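Local coordinates for uncharacterized RmlC-like cupin (Ralstonia eutropha JMP134, PDB 3EBR), which is of unknown function but adopts an RmlC-like cupin fold of the ChrR cupin-like family and assembles as four copies, at residues A[56-61]-A[88-93]. Numbering follows the deposited sequence. Where two conformers were deposited one is given.
Sequences PRHHHT and VYETAS
E90 reaches across to H58 inside the barrel. The carboxylate comes to the edge of the imidazole: OE1 of E90 lies 3.8 Å from NE2 of H58, with ring and carboxylate planes 51° apart. That distance is too long for a direct hydrogen bond. With chi1 at 64°, CG of H58 sits between the backbone N and the carbonyl carbon, which swings NE2 toward the acid, while E90 stretches out beyond CG to meet it. OE2 of E90 also accepts a weak hydrogen bond from Y75, and a PEG molecule, probably from the crystallisation liquor, sits beside this side chain. By sequence, H58 and H60 form the HxH pair of a cupin first motif, and H96 lies near E90, consistent with a cupin pocket facing the barrel interior; NE2 of H60, however, is hydrogen-bonded to O of T63.

Backbone contact joins the ends of the two segments. Beyond strand 87-90 the chain turns to begin strand 94-100, the antiparallel neighbour of strand 58-60, and so carries the path from one sheet of the barrel to the other. O of H60 and N of S93 stand 2.9 Å apart, and H60 is bonded through its backbone to T94 next along.

Van der Waals contacts fill in around this. The H59 ring lies obliquely against S93, its NE2 3.6 Å from CA of S93, and CB of A92 packs 3.7 Å from O of T61. The polar ends of H59 and S93 both bond to E117 of the second subunit, whereas ND1 of H59 holds R95 of its own chain.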
loop_
_atom_site.group_PDB
_atom_site.type_symbol
_atom_site.label_atom_id
_atom_site.label_comp_id
_atom_site.label_asym_id
_atom_site.label_seq_id
_atom_site.Cartn_x
_atom_site.Cartn_y
_atom_site.Cartn_z
ATOM N N PRO A 56 3.608 -26.193 6.065
ATOM C CA PRO A 56 5.028 -25.815 6.107
ATOM C C PRO A 56 5.308 -24.425 6.638
ATOM O O PRO A 56 4.458 -23.544 6.522
ATOM C CB PRO A 56 5.452 -25.891 4.633
ATOM C CG PRO A 56 4.229 -25.627 3.900
ATOM C CD PRO A 56 3.165 -26.337 4.660
ATOM N N ARG A 57 6.480 -24.276 7.258
ATOM C CA ARG A 57 6.899 -23.003 7.794
ATOM C C ARG A 57 7.232 -22.135 6.588
ATOM O O ARG A 57 7.825 -22.620 5.614
ATOM C CB ARG A 57 8.098 -23.131 8.734
ATOM C CG ARG A 57 8.471 -21.807 9.434
ATOM C CD ARG A 57 9.401 -22.043 10.614
ATOM N NE ARG A 57 10.629 -22.734 10.209
ATOM C CZ ARG A 57 11.821 -22.188 9.931
ATOM N NH1 ARG A 57 12.068 -20.878 10.044
ATOM N NH2 ARG A 57 12.815 -22.996 9.563
ATOM N N HIS A 58 6.788 -20.888 6.628
ATOM C CA HIS A 58 7.044 -19.953 5.551
ATOM C C HIS A 58 7.520 -18.633 6.110
ATOM O O HIS A 58 7.147 -18.266 7.221
ATOM C CB HIS A 58 5.790 -19.721 4.682
ATOM C CG HIS A 58 4.632 -19.083 5.398
ATOM N ND1 HIS A 58 3.569 -19.808 5.888
ATOM C CD2 HIS A 58 4.361 -17.784 5.684
ATOM C CE1 HIS A 58 2.698 -18.986 6.447
ATOM N NE2 HIS A 58 3.159 -17.752 6.344
ATOM N N HIS A 59 8.363 -17.963 5.332
ATOM C CA HIS A 59 8.868 -16.637 5.608
ATOM C C HIS A 59 8.066 -15.852 4.611
ATOM O O HIS A 59 8.005 -16.278 3.450
ATOM C CB HIS A 59 10.345 -16.507 5.284
ATOM C CG HIS A 59 10.887 -15.117 5.432
ATOM N ND1 HIS A 59 11.601 -14.708 6.538
ATOM C CD2 HIS A 59 10.831 -14.048 4.606
ATOM C CE1 HIS A 59 11.962 -13.448 6.384
ATOM N NE2 HIS A 59 11.504 -13.024 5.223
ATOM N N HIS A 60 7.462 -14.745 5.048
ATOM C CA HIS A 60 6.665 -13.883 4.174
ATOM C C HIS A 60 7.308 -12.493 4.063
ATOM O O HIS A 60 7.648 -11.887 5.081
ATOM C CB HIS A 60 5.216 -13.804 4.648
ATOM C CG HIS A 60 4.354 -13.016 3.725
ATOM N ND1 HIS A 60 4.237 -13.324 2.389
ATOM C CD2 HIS A 60 3.547 -11.958 3.938
ATOM C CE1 HIS A 60 3.425 -12.464 1.811
ATOM N NE2 HIS A 60 2.979 -11.631 2.732
ATOM N N THR A 61 7.447 -11.999 2.826
ATOM C CA THR A 61 8.078 -10.705 2.541
ATOM C C THR A 61 7.270 -9.423 2.804
ATOM O O THR A 61 7.879 -8.382 3.064
ATOM C CB THR A 61 8.566 -10.699 1.063
ATOM O OG1 THR A 61 7.459 -10.913 0.182
ATOM C CG2 THR A 61 9.614 -11.799 0.834
ATOM N N VAL A 88 -6.300 -11.736 12.022
ATOM C CA VAL A 88 -4.862 -11.866 12.275
ATOM C C VAL A 88 -4.153 -10.963 11.256
ATOM O O VAL A 88 -4.513 -10.983 10.087
ATOM C CB VAL A 88 -4.350 -13.320 12.157
ATOM C CG1 VAL A 88 -2.817 -13.365 12.258
ATOM C CG2 VAL A 88 -4.980 -14.204 13.213
ATOM N N TYR A 89 -3.176 -10.176 11.709
ATOM C CA TYR A 89 -2.407 -9.275 10.856
ATOM C C TYR A 89 -0.924 -9.645 10.967
ATOM O O TYR A 89 -0.285 -9.291 11.958
ATOM C CB TYR A 89 -2.646 -7.807 11.257
ATOM C CG TYR A 89 -2.257 -6.772 10.186
ATOM C CD1 TYR A 89 -0.908 -6.464 9.895
ATOM C CD2 TYR A 89 -3.254 -6.065 9.488
ATOM C CE1 TYR A 89 -0.574 -5.510 8.915
ATOM C CE2 TYR A 89 -2.928 -5.113 8.515
ATOM C CZ TYR A 89 -1.589 -4.850 8.228
ATOM O OH TYR A 89 -1.297 -3.901 7.279
ATOM N N GLU A 90 -0.404 -10.395 9.984
ATOM C CA GLU A 90 1.008 -10.771 9.946
ATOM C C GLU A 90 1.806 -9.576 9.361
ATOM O O GLU A 90 1.379 -8.991 8.362
ATOM C CB GLU A 90 1.318 -12.013 9.087
ATOM C CG GLU A 90 0.496 -13.315 9.222
ATOM C CD GLU A 90 1.127 -14.510 8.419
ATOM O OE1 GLU A 90 2.323 -14.811 8.583
ATOM O OE2 GLU A 90 0.401 -15.240 7.703
ATOM N N THR A 91 2.946 -9.225 9.962
ATOM C CA THR A 91 3.812 -8.120 9.486
ATOM C C THR A 91 5.003 -8.643 8.662
ATOM O O THR A 91 5.358 -9.803 8.757
ATOM C CB THR A 91 4.308 -7.259 10.650
ATOM O OG1 THR A 91 4.912 -8.098 11.639
ATOM C CG2 THR A 91 3.153 -6.518 11.286
ATOM N N ALA A 92 5.615 -7.755 7.879
ATOM C CA ALA A 92 6.758 -8.065 6.986
ATOM C C ALA A 92 7.968 -8.826 7.580
ATOM O O ALA A 92 8.263 -8.702 8.769
ATOM C CB ALA A 92 7.242 -6.768 6.329
ATOM N N SER A 93 8.600 -9.635 6.718
ATOM C CA SER A 93 9.801 -10.446 6.996
ATOM C C SER A 93 9.779 -11.267 8.295
ATOM O O SER A 93 10.730 -11.251 9.063
ATOM C CB SER A 93 11.031 -9.523 6.948
ATOM O OG SER A 93 11.047 -8.810 5.720
#